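Local coordinates for protein D-mannose isomerase (Marinomonas mediterranea, PDB 5X32) that catalyses the reversible isomerisation of D-mannose to D-fructose and, less efficiently, of D-lyxose to D-xylulose, at residues A[211-216]-A[226-231]; A[257-262]-A[272-277]; A[280-285]-A[296-301]; A[316-321]-A[335-340]. All blocks are in the same frame, centred on the assembly; numbering follows the deposited sequence.

Interaction 1: residues A[211-216]-A[226-231]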
loop_
_atom_site.group_PDB
_atom_site.type_symbol
_atom_site.label_atom_id
_atom_site.label_comp_id
_atom_site.label_asym_id
_atom_site.label_seq_id
_atom_site.Cartn_x
_atom_site.Cartn_y
_atom_site.Cartn_z
ATOM N N ALA A 211 3.993 -0.354 19.292
ATOM C CA ALA A 211 2.665 0.137 19.652
ATOM C C ALA A 211 2.534 0.448 21.145
ATOM O O ALA A 211 1.961 1.475 21.516
ATOM C CB ALA A 211 1.607 -0.865 19.231
ATOM N N SER A 212 3.104 -0.408 21.993
ATOM C CA SER A 212 2.990 -0.264 23.455
ATOM C C SER A 212 3.501 1.073 23.954
ATOM O O SER A 212 3.103 1.533 25.021
ATOM C CB SER A 212 3.769 -1.366 24.177
ATOM O OG SER A 212 3.247 -2.654 23.916
ATOM N N LEU A 213 4.358 1.701 23.153
ATOM C CA LEU A 213 4.999 2.963 23.503
ATOM C C LEU A 213 4.022 4.096 23.480
ATOM O O LEU A 213 4.348 5.208 23.895
ATOM C CB LEU A 213 6.139 3.264 22.541
ATOM C CG LEU A 213 7.271 2.245 22.610
ATOM C CD1 LEU A 213 8.300 2.511 21.528
ATOM C CD2 LEU A 213 7.903 2.322 23.993
ATOM N N SER A 214 2.856 3.843 22.908
ATOM C CA SER A 214 1.818 4.841 22.944
ATOM C C SER A 214 0.726 4.529 23.966
ATOM O O SER A 214 0.342 3.348 24.197
ATOM C CB SER A 214 1.194 5.021 21.547
ATOM O OG SER A 214 0.006 4.254 21.387
ATOM N N ASN A 215 0.198 5.626 24.501
ATOM C CA ASN A 215 -0.997 5.674 25.345
ATOM C C ASN A 215 -2.113 4.711 24.920
ATOM O O ASN A 215 -2.490 3.791 25.668
ATOM C CB ASN A 215 -1.495 7.130 25.275
ATOM C CG ASN A 215 -0.620 8.105 26.073
ATOM O OD1 ASN A 215 0.011 9.013 25.525
ATOM N ND2 ASN A 215 -0.762 8.038 27.406
ATOM N N SER A 216 -2.573 4.909 23.680
ATOM C CA SER A 216 -3.731 4.196 23.145
ATOM C C SER A 216 -3.358 2.806 22.628
ATOM O O SER A 216 -4.228 1.991 22.274
ATOM C CB SER A 216 -4.383 5.006 22.024
ATOM O OG SER A 216 -3.405 5.433 21.081
ATOM N N ASP A 226 16.631 5.414 18.324
ATOM C CA ASP A 226 16.525 4.462 19.434
ATOM C C ASP A 226 15.321 3.556 19.253
ATOM O O ASP A 226 15.214 2.524 19.913
ATOM C CB ASP A 226 16.272 5.179 20.770
ATOM C CG ASP A 226 17.396 6.074 21.201
ATOM O OD1 ASP A 226 18.537 5.873 20.725
ATOM O OD2 ASP A 226 17.113 6.978 22.033
ATOM N N TRP A 227 14.453 3.944 18.320
ATOM C CA TRP A 227 13.111 3.384 18.166
ATOM C C TRP A 227 12.275 3.735 19.401
ATOM O O TRP A 227 11.363 3.001 19.782
ATOM C CB TRP A 227 13.121 1.881 17.901
ATOM C CG TRP A 227 13.407 1.538 16.464
ATOM C CD1 TRP A 227 14.568 1.046 15.958
ATOM C CD2 TRP A 227 12.508 1.665 15.352
ATOM N NE1 TRP A 227 14.450 0.847 14.600
ATOM C CE2 TRP A 227 13.193 1.220 14.206
ATOM C CE3 TRP A 227 11.187 2.106 15.217
ATOM C CZ2 TRP A 227 12.604 1.208 12.938
ATOM C CZ3 TRP A 227 10.603 2.097 13.956
ATOM C CH2 TRP A 227 11.310 1.645 12.836
ATOM N N GLN A 228 12.601 4.873 20.012
ATOM C CA GLN A 228 11.723 5.510 20.992
ATOM C C GLN A 228 10.789 6.479 20.275
ATOM O O GLN A 228 11.113 6.971 19.197
ATOM C CB GLN A 228 12.533 6.249 22.061
ATOM C CG GLN A 228 13.253 5.341 23.067
ATOM C CD GLN A 228 12.293 4.442 23.861
ATOM O OE1 GLN A 228 12.220 3.229 23.626
ATOM N NE2 GLN A 228 11.541 5.042 24.791
ATOM N N ILE A 229 9.640 6.779 20.863
ATOM C CA ILE A 229 8.682 7.618 20.162
ATOM C C ILE A 229 9.128 9.069 20.086
ATOM O O ILE A 229 9.423 9.706 21.098
ATOM C CB ILE A 229 7.291 7.561 20.797
ATOM C CG1 ILE A 229 6.594 6.267 20.389
ATOM C CG2 ILE A 229 6.430 8.733 20.326
ATOM C CD1 ILE A 229 5.078 6.311 20.573
ATOM N N ASP A 230 9.160 9.568 18.852
ATOM C CA ASP A 230 9.353 10.981 18.563
ATOM C C ASP A 230 8.007 11.700 18.552
ATOM O O ASP A 230 7.230 11.553 17.607
ATOM C CB ASP A 230 10.052 11.152 17.211
ATOM C CG ASP A 230 10.535 12.577 16.976
ATOM O OD1 ASP A 230 10.077 13.503 17.692
ATOM O OD2 ASP A 230 11.381 12.775 16.070
ATOM N N TRP A 231 7.722 12.462 19.602
ATOM C CA TRP A 231 6.513 13.291 19.618
ATOM C C TRP A 231 6.687 14.546 18.766
ATOM O O TRP A 231 6.460 15.664 19.231
ATOM C CB TRP A 231 6.136 13.672 21.057
ATOM C CG TRP A 231 5.853 12.475 21.925
ATOM C CD1 TRP A 231 6.622 12.009 22.948
ATOM C CD2 TRP A 231 4.732 11.581 21.826
ATOM N NE1 TRP A 231 6.046 10.889 23.501
ATOM C CE2 TRP A 231 4.886 10.607 22.833
ATOM C CE3 TRP A 231 3.613 11.514 20.985
ATOM C CZ2 TRP A 231 3.963 9.575 23.026
ATOM C CZ3 TRP A 231 2.692 10.490 21.183
ATOM C CH2 TRP A 231 2.874 9.537 22.197
#

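Interaction 2: residues A[257-262]-A[272-277]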
loop_
_atom_site.group_PDB
_atom_site.type_symbol
_atom_site.label_atom_id
_atom_site.label_comp_id
_atom_site.label_asym_id
_atom_site.label_seq_id
_atom_site.Cartn_x
_atom_site.Cartn_y
_atom_site.Cartn_z
ATOM N N LYS A 257 -5.493 -5.377 8.702
ATOM C CA LYS A 257 -5.533 -6.241 7.530
ATOM C C LYS A 257 -4.311 -7.160 7.468
ATOM O O LYS A 257 -4.439 -8.371 7.255
ATOM C CB LYS A 257 -5.613 -5.423 6.244
ATOM C CG LYS A 257 -5.448 -6.283 4.987
ATOM C CD LYS A 257 -5.634 -5.475 3.742
ATOM C CE LYS A 257 -4.677 -4.304 3.748
ATOM N NZ LYS A 257 -3.394 -4.550 3.047
ATOM N N LEU A 258 -3.126 -6.578 7.618
ATOM C CA LEU A 258 -1.905 -7.374 7.575
ATOM C C LEU A 258 -1.918 -8.480 8.655
ATOM O O LEU A 258 -1.603 -9.629 8.367
ATOM C CB LEU A 258 -0.682 -6.459 7.715
ATOM C CG LEU A 258 -0.530 -5.542 6.481
ATOM C CD1 LEU A 258 0.520 -4.460 6.680
ATOM C CD2 LEU A 258 -0.220 -6.336 5.199
ATOM N N LEU A 259 -2.329 -8.150 9.873
ATOM C CA LEU A 259 -2.432 -9.145 10.942
ATOM C C LEU A 259 -3.365 -10.287 10.568
ATOM O O LEU A 259 -3.063 -11.437 10.846
ATOM C CB LEU A 259 -2.931 -8.520 12.240
ATOM C CG LEU A 259 -2.004 -7.439 12.795
ATOM C CD1 LEU A 259 -2.498 -6.909 14.150
ATOM C CD2 LEU A 259 -0.547 -7.886 12.830
ATOM N N LEU A 260 -4.500 -9.985 9.947
ATOM C CA LEU A 260 -5.435 -11.068 9.636
ATOM C C LEU A 260 -4.880 -11.923 8.490
ATOM O O LEU A 260 -5.018 -13.160 8.466
ATOM C CB LEU A 260 -6.824 -10.499 9.321
ATOM C CG LEU A 260 -7.375 -9.729 10.527
ATOM C CD1 LEU A 260 -8.727 -9.123 10.292
ATOM C CD2 LEU A 260 -7.431 -10.614 11.748
ATOM N N MET A 261 -4.207 -11.264 7.561
ATOM C CA MET A 261 -3.559 -11.967 6.470
ATOM C C MET A 261 -2.449 -12.914 6.999
ATOM O O MET A 261 -2.297 -14.037 6.525
ATOM C CB MET A 261 -3.012 -10.951 5.485
ATOM C CG MET A 261 -4.069 -10.266 4.636
ATOM S SD MET A 261 -3.307 -9.065 3.519
ATOM C CE MET A 261 -2.300 -10.125 2.468
ATOM N N LEU A 262 -1.702 -12.464 7.998
ATOM C CA LEU A 262 -0.690 -13.289 8.635
ATOM C C LEU A 262 -1.348 -14.399 9.449
ATOM O O LEU A 262 -0.853 -15.513 9.520
ATOM C CB LEU A 262 0.177 -12.432 9.542
ATOM C CG LEU A 262 1.277 -11.672 8.820
ATOM C CD1 LEU A 262 2.025 -10.832 9.825
ATOM C CD2 LEU A 262 2.210 -12.625 8.086
ATOM N N LEU A 272 -5.858 -11.622 15.932
ATOM C CA LEU A 272 -7.244 -11.192 15.798
ATOM C C LEU A 272 -7.669 -10.174 16.854
ATOM O O LEU A 272 -8.305 -9.193 16.505
ATOM C CB LEU A 272 -8.182 -12.397 15.818
ATOM C CG LEU A 272 -9.645 -12.042 15.604
ATOM C CD1 LEU A 272 -9.797 -11.352 14.256
ATOM C CD2 LEU A 272 -10.486 -13.298 15.633
ATOM N N PRO A 273 -7.343 -10.396 18.148
ATOM C CA PRO A 273 -7.708 -9.325 19.082
ATOM C C PRO A 273 -7.018 -7.985 18.783
ATOM O O PRO A 273 -7.612 -6.928 19.014
ATOM C CB PRO A 273 -7.259 -9.868 20.441
ATOM C CG PRO A 273 -7.312 -11.328 20.281
ATOM C CD PRO A 273 -6.946 -11.624 18.865
ATOM N N LYS A 274 -5.776 -8.015 18.310
ATOM C CA LYS A 274 -5.091 -6.762 18.021
ATOM C C LYS A 274 -5.711 -6.077 16.787
ATOM O O LYS A 274 -5.979 -4.867 16.817
ATOM C CB LYS A 274 -3.593 -6.989 17.848
ATOM C CG LYS A 274 -2.797 -5.698 17.731
ATOM C CD LYS A 274 -2.907 -4.834 19.002
ATOM C CE LYS A 274 -1.849 -3.715 19.033
ATOM N NZ LYS A 274 -1.990 -2.688 20.118
ATOM N N ALA A 275 -5.944 -6.843 15.719
ATOM C CA ALA A 275 -6.643 -6.333 14.537
ATOM C C ALA A 275 -7.986 -5.708 14.939
ATOM O O ALA A 275 -8.362 -4.603 14.501
ATOM C CB ALA A 275 -6.851 -7.455 13.497
ATOM N N LYS A 276 -8.699 -6.441 15.785
ATOM C CA LYS A 276 -10.005 -6.037 16.241
ATOM C C LYS A 276 -9.875 -4.707 16.992
ATOM O O LYS A 276 -10.619 -3.748 16.746
ATOM C CB LYS A 276 -10.595 -7.142 17.119
ATOM C CG LYS A 276 -12.079 -7.201 17.065
ATOM C CD LYS A 276 -12.764 -8.058 18.131
ATOM C CE LYS A 276 -12.552 -9.555 17.985
ATOM N NZ LYS A 276 -13.615 -10.254 18.809
ATOM N N TYR A 277 -8.849 -4.617 17.827
ATOM C CA TYR A 277 -8.647 -3.437 18.673
ATOM C C TYR A 277 -8.299 -2.176 17.866
ATOM O O TYR A 277 -8.976 -1.141 17.990
ATOM C CB TYR A 277 -7.545 -3.727 19.697
ATOM C CG TYR A 277 -7.182 -2.554 20.570
ATOM C CD1 TYR A 277 -6.038 -1.789 20.322
ATOM C CD2 TYR A 277 -7.973 -2.216 21.656
ATOM C CE1 TYR A 277 -5.703 -0.710 21.137
ATOM C CE2 TYR A 277 -7.652 -1.149 22.475
ATOM C CZ TYR A 277 -6.521 -0.401 22.220
ATOM O OH TYR A 277 -6.241 0.656 23.057
#

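Interaction 3: residues A[280-285]-A[296-301]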
loop_
_atom_site.group_PDB
_atom_site.type_symbol
_atom_site.label_atom_id
_atom_site.label_comp_id
_atom_site.label_asym_id
_atom_site.label_seq_id
_atom_site.Cartn_x
_atom_site.Cartn_y
_atom_site.Cartn_z
ATOM N N ASP A 280 -11.284 -1.075 15.630
ATOM C CA ASP A 280 -12.386 -0.465 16.382
ATOM C C ASP A 280 -12.011 0.942 16.806
ATOM O O ASP A 280 -12.775 1.894 16.601
ATOM C CB ASP A 280 -12.747 -1.290 17.619
ATOM C CG ASP A 280 -13.372 -2.629 17.265
ATOM O OD1 ASP A 280 -13.874 -2.766 16.118
ATOM O OD2 ASP A 280 -13.386 -3.529 18.142
ATOM N N LEU A 281 -10.818 1.057 17.378
ATOM C CA LEU A 281 -10.308 2.335 17.853
ATOM C C LEU A 281 -10.153 3.358 16.715
ATOM O O LEU A 281 -10.620 4.504 16.839
ATOM C CB LEU A 281 -8.982 2.122 18.581
ATOM C CG LEU A 281 -8.744 3.002 19.803
ATOM C CD1 LEU A 281 -10.007 3.129 20.628
ATOM C CD2 LEU A 281 -7.647 2.406 20.631
ATOM N N ALA A 282 -9.481 2.958 15.632
ATOM C CA ALA A 282 -9.244 3.864 14.501
ATOM C C ALA A 282 -10.554 4.334 13.896
ATOM O O ALA A 282 -10.818 5.533 13.822
ATOM C CB ALA A 282 -8.395 3.193 13.421
ATOM N N TYR A 283 -11.405 3.385 13.529
ATOM C CA TYR A 283 -12.658 3.731 12.890
ATOM C C TYR A 283 -13.474 4.641 13.801
ATOM O O TYR A 283 -13.963 5.689 13.361
ATOM C CB TYR A 283 -13.457 2.474 12.521
ATOM C CG TYR A 283 -14.751 2.765 11.763
ATOM C CD1 TYR A 283 -15.914 3.157 12.441
ATOM C CD2 TYR A 283 -14.811 2.651 10.377
ATOM C CE1 TYR A 283 -17.090 3.421 11.759
ATOM C CE2 TYR A 283 -15.981 2.909 9.682
ATOM C CZ TYR A 283 -17.121 3.294 10.374
ATOM O OH TYR A 283 -18.289 3.561 9.693
ATOM N N LYS A 284 -13.595 4.279 15.071
ATOM C CA LYS A 284 -14.415 5.101 15.950
ATOM C C LYS A 284 -13.852 6.507 16.070
ATOM O O LYS A 284 -14.609 7.478 16.057
ATOM C CB LYS A 284 -14.529 4.487 17.344
ATOM C CG LYS A 284 -15.244 5.397 18.317
ATOM C CD LYS A 284 -15.703 4.640 19.542
ATOM C CE LYS A 284 -14.772 3.479 19.855
ATOM N NZ LYS A 284 -15.206 2.775 21.089
ATOM N N LYS A 285 -12.528 6.635 16.123
ATOM C CA LYS A 285 -11.965 7.975 16.216
ATOM C C LYS A 285 -12.066 8.803 14.934
ATOM O O LYS A 285 -12.197 10.025 15.007
ATOM C CB LYS A 285 -10.504 7.933 16.663
ATOM C CG LYS A 285 -10.300 7.496 18.112
ATOM C CD LYS A 285 -8.876 7.791 18.502
ATOM C CE LYS A 285 -8.385 7.058 19.707
ATOM N NZ LYS A 285 -6.938 7.400 19.885
ATOM N N TYR A 296 -8.092 11.899 7.986
ATOM C CA TYR A 296 -6.731 11.474 7.715
ATOM C C TYR A 296 -5.897 11.237 8.969
ATOM O O TYR A 296 -5.061 10.346 8.998
ATOM C CB TYR A 296 -6.049 12.518 6.840
ATOM C CG TYR A 296 -4.710 12.110 6.288
ATOM C CD1 TYR A 296 -4.561 10.933 5.560
ATOM C CD2 TYR A 296 -3.605 12.920 6.463
ATOM C CE1 TYR A 296 -3.338 10.577 5.019
ATOM C CE2 TYR A 296 -2.382 12.576 5.935
ATOM C CZ TYR A 296 -2.245 11.404 5.218
ATOM O OH TYR A 296 -1.007 11.078 4.699
ATOM N N GLY A 297 -6.133 12.019 10.011
ATOM C CA GLY A 297 -5.318 11.902 11.198
ATOM C C GLY A 297 -5.925 12.562 12.416
ATOM O O GLY A 297 -6.602 13.599 12.314
ATOM N N TYR A 298 -5.692 11.934 13.571
ATOM C CA TYR A 298 -6.132 12.466 14.860
ATOM C C TYR A 298 -4.976 12.468 15.852
ATOM O O TYR A 298 -3.960 11.798 15.639
ATOM C CB TYR A 298 -7.319 11.667 15.418
ATOM C CG TYR A 298 -7.133 10.156 15.433
ATOM C CD1 TYR A 298 -6.338 9.534 16.393
ATOM C CD2 TYR A 298 -7.773 9.349 14.493
ATOM C CE1 TYR A 298 -6.168 8.154 16.407
ATOM C CE2 TYR A 298 -7.613 7.972 14.503
ATOM C CZ TYR A 298 -6.813 7.381 15.471
ATOM O OH TYR A 298 -6.657 6.014 15.478
ATOM N N ALA A 299 -5.127 13.230 16.931
ATOM C CA ALA A 299 -4.095 13.295 17.966
ATOM C C ALA A 299 -4.208 12.081 18.870
ATOM O O ALA A 299 -5.221 11.382 18.835
ATOM C CB ALA A 299 -4.224 14.573 18.760
ATOM N N PRO A 300 -3.152 11.790 19.650
ATOM C CA PRO A 300 -3.251 10.761 20.703
ATOM C C PRO A 300 -4.399 11.108 21.641
ATOM O O PRO A 300 -5.059 10.253 22.233
ATOM C CB PRO A 300 -1.897 10.834 21.413
ATOM C CG PRO A 300 -1.244 12.102 20.915
ATOM C CD PRO A 300 -1.795 12.356 19.558
ATOM N N ASP A 301 -4.595 12.410 21.767
ATOM C CA ASP A 301 -5.816 13.012 22.275
ATOM C C ASP A 301 -7.098 12.339 21.754
ATOM O O ASP A 301 -8.069 12.183 22.487
ATOM C CB ASP A 301 -5.814 14.487 21.868
ATOM C CG ASP A 301 -6.782 15.317 22.648
ATOM O OD1 ASP A 301 -7.693 14.747 23.282
ATOM O OD2 ASP A 301 -6.642 16.557 22.591
#

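Interaction 4: residues A[316-321]-A[335-340]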
loop_
_atom_site.group_PDB
_atom_site.type_symbol
_atom_site.label_atom_id
_atom_site.label_comp_id
_atom_site.label_asym_id
_atom_site.label_seq_id
_atom_site.Cartn_x
_atom_site.Cartn_y
_atom_site.Cartn_z
ATOM N N GLU A 316 -8.043 0.715 2.403
ATOM C CA GLU A 316 -7.385 -0.183 3.343
ATOM C C GLU A 316 -8.376 -0.507 4.476
ATOM O O GLU A 316 -8.426 -1.650 4.980
ATOM C CB GLU A 316 -6.106 0.449 3.895
ATOM C CG GLU A 316 -5.051 0.720 2.808
ATOM C CD GLU A 316 -4.371 -0.537 2.245
ATOM O OE1 GLU A 316 -4.170 -1.522 2.996
ATOM O OE2 GLU A 316 -4.077 -0.549 1.023
ATOM N N SER A 317 -9.195 0.485 4.846
ATOM C CA SER A 317 -10.159 0.257 5.914
ATOM C C SER A 317 -11.276 -0.690 5.496
ATOM O O SER A 317 -11.706 -1.503 6.317
ATOM C CB SER A 317 -10.744 1.567 6.421
ATOM O OG SER A 317 -9.736 2.326 7.067
ATOM N N PHE A 318 -11.767 -0.628 4.257
ATOM C CA PHE A 318 -12.810 -1.607 3.948
ATOM C C PHE A 318 -12.207 -3.014 3.714
ATOM O O PHE A 318 -12.900 -4.027 3.898
ATOM C CB PHE A 318 -13.711 -1.160 2.770
ATOM C CG PHE A 318 -13.076 -1.204 1.403
ATOM C CD1 PHE A 318 -12.769 -2.409 0.792
ATOM C CD2 PHE A 318 -12.903 -0.034 0.676
ATOM C CE1 PHE A 318 -12.217 -2.446 -0.496
ATOM C CE2 PHE A 318 -12.380 -0.061 -0.601
ATOM C CZ PHE A 318 -12.026 -1.270 -1.189
ATOM N N ALA A 319 -10.929 -3.102 3.340
ATOM C CA ALA A 319 -10.311 -4.430 3.313
ATOM C C ALA A 319 -10.225 -5.017 4.752
ATOM O O ALA A 319 -10.598 -6.177 5.017
ATOM C CB ALA A 319 -8.953 -4.367 2.683
ATOM N N ALA A 320 -9.741 -4.187 5.673
ATOM C CA ALA A 320 -9.578 -4.598 7.045
ATOM C C ALA A 320 -10.940 -5.022 7.583
ATOM O O ALA A 320 -11.059 -6.074 8.233
ATOM C CB ALA A 320 -8.978 -3.477 7.870
ATOM N N ALA A 321 -11.964 -4.218 7.287
ATOM C CA ALA A 321 -13.316 -4.504 7.763
ATOM C C ALA A 321 -13.803 -5.839 7.245
ATOM O O ALA A 321 -14.429 -6.601 7.984
ATOM C CB ALA A 321 -14.281 -3.408 7.355
ATOM N N LYS A 335 -21.383 -4.177 8.455
ATOM C CA LYS A 335 -22.047 -2.885 8.335
ATOM C C LYS A 335 -21.057 -1.760 8.067
ATOM O O LYS A 335 -21.358 -0.821 7.314
ATOM C CB LYS A 335 -22.865 -2.577 9.571
ATOM C CG LYS A 335 -24.273 -3.116 9.458
ATOM C CD LYS A 335 -25.147 -2.737 10.642
ATOM C CE LYS A 335 -24.917 -3.713 11.751
ATOM N NZ LYS A 335 -25.135 -5.066 11.168
ATOM N N GLN A 336 -19.882 -1.845 8.685
ATOM C CA GLN A 336 -18.885 -0.793 8.523
ATOM C C GLN A 336 -18.236 -0.834 7.143
ATOM O O GLN A 336 -17.887 0.198 6.573
ATOM C CB GLN A 336 -17.836 -0.892 9.620
ATOM C CG GLN A 336 -18.315 -0.297 10.914
ATOM C CD GLN A 336 -17.438 -0.664 12.080
ATOM O OE1 GLN A 336 -16.844 -1.745 12.109
ATOM N NE2 GLN A 336 -17.305 0.254 13.029
ATOM N N TYR A 337 -18.060 -2.047 6.641
ATOM C CA TYR A 337 -17.655 -2.311 5.277
ATOM C C TYR A 337 -18.612 -1.599 4.304
ATOM O O TYR A 337 -18.180 -0.887 3.362
ATOM C CB TYR A 337 -17.623 -3.826 5.049
ATOM C CG TYR A 337 -17.340 -4.239 3.639
ATOM C CD1 TYR A 337 -16.034 -4.261 3.161
ATOM C CD2 TYR A 337 -18.354 -4.653 2.795
ATOM C CE1 TYR A 337 -15.749 -4.636 1.867
ATOM C CE2 TYR A 337 -18.082 -5.040 1.488
ATOM C CZ TYR A 337 -16.773 -5.029 1.033
ATOM O OH TYR A 337 -16.474 -5.411 -0.258
ATOM N N LEU A 338 -19.914 -1.783 4.539
ATOM C CA LEU A 338 -20.924 -1.125 3.705
ATOM C C LEU A 338 -20.861 0.394 3.841
ATOM O O LEU A 338 -21.078 1.105 2.868
ATOM C CB LEU A 338 -22.330 -1.623 4.036
ATOM C CG LEU A 338 -22.534 -3.078 3.615
ATOM C CD1 LEU A 338 -23.950 -3.517 3.900
ATOM C CD2 LEU A 338 -22.150 -3.312 2.143
ATOM N N THR A 339 -20.609 0.902 5.045
ATOM C CA THR A 339 -20.514 2.357 5.201
ATOM C C THR A 339 -19.323 2.922 4.423
ATOM O O THR A 339 -19.416 3.972 3.786
ATOM C CB THR A 339 -20.419 2.780 6.682
ATOM O OG1 THR A 339 -19.323 2.100 7.301
ATOM C CG2 THR A 339 -21.704 2.421 7.399
ATOM N N LEU A 340 -18.196 2.226 4.482
ATOM C CA LEU A 340 -16.996 2.686 3.798
ATOM C C LEU A 340 -17.176 2.652 2.282
ATOM O O LEU A 340 -16.818 3.606 1.583
ATOM C CB LEU A 340 -15.796 1.851 4.232
ATOM C CG LEU A 340 -15.387 2.145 5.676
ATOM C CD1 LEU A 340 -14.556 1.009 6.253
ATOM C CD2 LEU A 340 -14.614 3.462 5.718
#

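Interaction 1: residues A[211-216]-A[226-231]
With CG of Leu213 trans to its own carbonyl carbon (chi1 -64°) and CG1 of Ile229 set likewise (chi1 -78°), the two side chains meet near their roots: Leu213 CB lies 3.7 Å from Ile229 CG1. With the chain of Ile229 extended beyond CG1, its CD1 comes over the turn after the helix, 3.6 Å from Leu213 O and 4.1 Å from Ser214 N. That turn is closed by a backbone bond from Ser214 N to Ala211 O, and OG of Ser214 is hydrogen-bonded to Glu218 O. Leu213 reaches on with its branched end, where CD1 comes within 3.6 Å of Trp227 O, an oxygen that Gln210 NE2 holds by a hydrogen bond. The other branch of Ile229 packs within its own segment: CG2 sits 3.5 Å above the plane of the Trp231 ring, over its centre. The far rim of this indole meets the first segment loosely, CH2 being 4.4 Å from Asn215 OD1. No hydrogen bond joins 211-216 to 226-231; the contact rests on apolar packing, between side chains and of methyls on backbone groups. It is loop packing at the C-terminal end of helix 193-212, where long connections cover one end of the family's (alpha/alpha)6 barrel.

Interaction 2: residues A[257-262]-A[272-277]
Leu260 overlaps two residues of the neighbouring helix at once with its branched end: CD2 lies 3.5 Å from Leu272 CD1 and 3.7 Å from Ala275 CB. The methyl of Ala275 also approaches CG of Leu260, at 3.8 Å, so this small residue is met by the branch point as well as by a terminal methyl. Leu272 starts off pointing away from 257-262, yet CG anti to the backbone N (chi1 -177°) and the bend beyond it return CD1 to the interface, where the two leucines pass slantwise. One position earlier than Leu260, Leu259 points toward the partner helix and lays CD1 3.8 Å from Ala275 N and equally near Lys274 CG. Only the root of that lysine takes part; its chain turns at chi2 (62°) and leads NZ off to a hydrogen bond with Asn217 O. The helix axes come within 8.7 Å and run nearly antiparallel, at 160°, as befits successive helices of an (alpha/alpha)6 barrel. Further packing comes from Leu323 and Leu324 on Leu260, and from Cys207 on Leu259. With no hydrogen bond between the segments, the evidence points to cohesion by buried hydrocarbon surface, to which Lys274 contributes methylenes while its ammonium goes elsewhere.

Interaction 3: residues A[280-285]-A[296-301]
Tyr298 and Lys285 carry most of this junction, which ties a helix of the (alpha/alpha)6 barrel to a short strand of the loop region at the barrel's end. The two side chains cross at about a right angle, the lysine passing over one ring face with CD offset toward the rim, a CH-pi contact: CD is 3.7 Å from the centroid of the Tyr298 ring and 23° off its normal. Nearer the helix, CB of Lys285 approaches Tyr298 CE2 at 3.6 Å, so the chain spans the ring. Beyond CG it runs extended, delivering NZ to a salt bridge with Glu218 OE1, while OE2 of the same carboxylate is hydrogen-bonded to Tyr298 OH. Glu218 thus binds the polar tips of both side chains and probably limits the turning of each. The tyrosine follows Gly297, which with Tyr296 faces Asp306 as a classic beta bulge. Its CG stands between the backbone N and the carbonyl carbon (chi1 50°), sending the ring toward the helix. Were Tyr298 replaced by an alanine, the lysine methylenes would probably lose the face they rest on and Glu218 OE2 its hydroxyl partner. At the ring's far end, OH of Tyr298 lies 3.5 Å from Ala282 CA and 3.9 Å from Ala282 CB.

Interaction 4: residues A[316-321]-A[335-340]
Tyr337 and Phe318 meet where two neighbouring helices of the (alpha/alpha)6 barrel pack almost antiparallel; over these segments the axes approach to 8.7 Å at an angle of 160°. The CA atoms of Phe318 and Tyr337 are 5.1 Å apart, and the small Ala321, about one turn on, also faces the partner, its CB 4.1 Å from Tyr337 CB. The backbone sets Phe318 CB 3.9 Å from Leu340 CB; CG of the phenylalanine then stands between its backbone N and carbonyl carbon (chi1 72°), which fixes the direction in which the ring leaves the helix. Tyr337 starts out obliquely to the partner helix, but its CG is opposite the backbone N (chi1 175°), and this swings the ring in until its edge meets the backbone: Phe318 O lies near the ring plane, 3.2 Å from Tyr337 CD1. The two aromatic side chains then pass at a slant, with Phe318 CD1 3.9 Å from Tyr337 CE1. Trp341 meets both rings, edge-to-face with the tyrosine, and helix 379-390 adds Ala384 and Val388. Past these apolar neighbours, Tyr337 OH ends in a hydrogen bond to Phe6 O, which probably helps to hold the N-terminal region of the chain. A leucine in place of Tyr337 would probably leave Phe6 O without this partner and open a gap beside the Phe318 ring. At the other end, Ser317 turns OG to Thr253 OG1 and Val313 O, while its CB touches Leu340 CD1 at 3.9 Å.

In the fold
Interactions 2 and 3 share helix 271-286, with centres about 17 Å apart. Interaction 1 joins this group where Ser216 O and Tyr277 OH probably hydrogen-bond (the modelled 2.5 Å is doubtfully short), and where Trp231 CZ3 packs 4.3 Å from Pro300 CG of interaction 3. Tyr283 OH and Thr339 OG1, 3.0 Å apart, probably hydrogen-bond interaction 3 to interaction 4. Interactions 2 and 4 meet beside the probable active site: Lys257 NZ forms a 3.1 Å salt bridge to Glu316 OE1, and OE2 of that glutamate is hydrogen-bonded to His380 ND1. By similarity His380 and His251 are the proton donors/acceptors; the Phe318 side chain lies about 8 Å from that of His380, and those of Ala282 and Ser317 about 8 and 9 Å from that of His251.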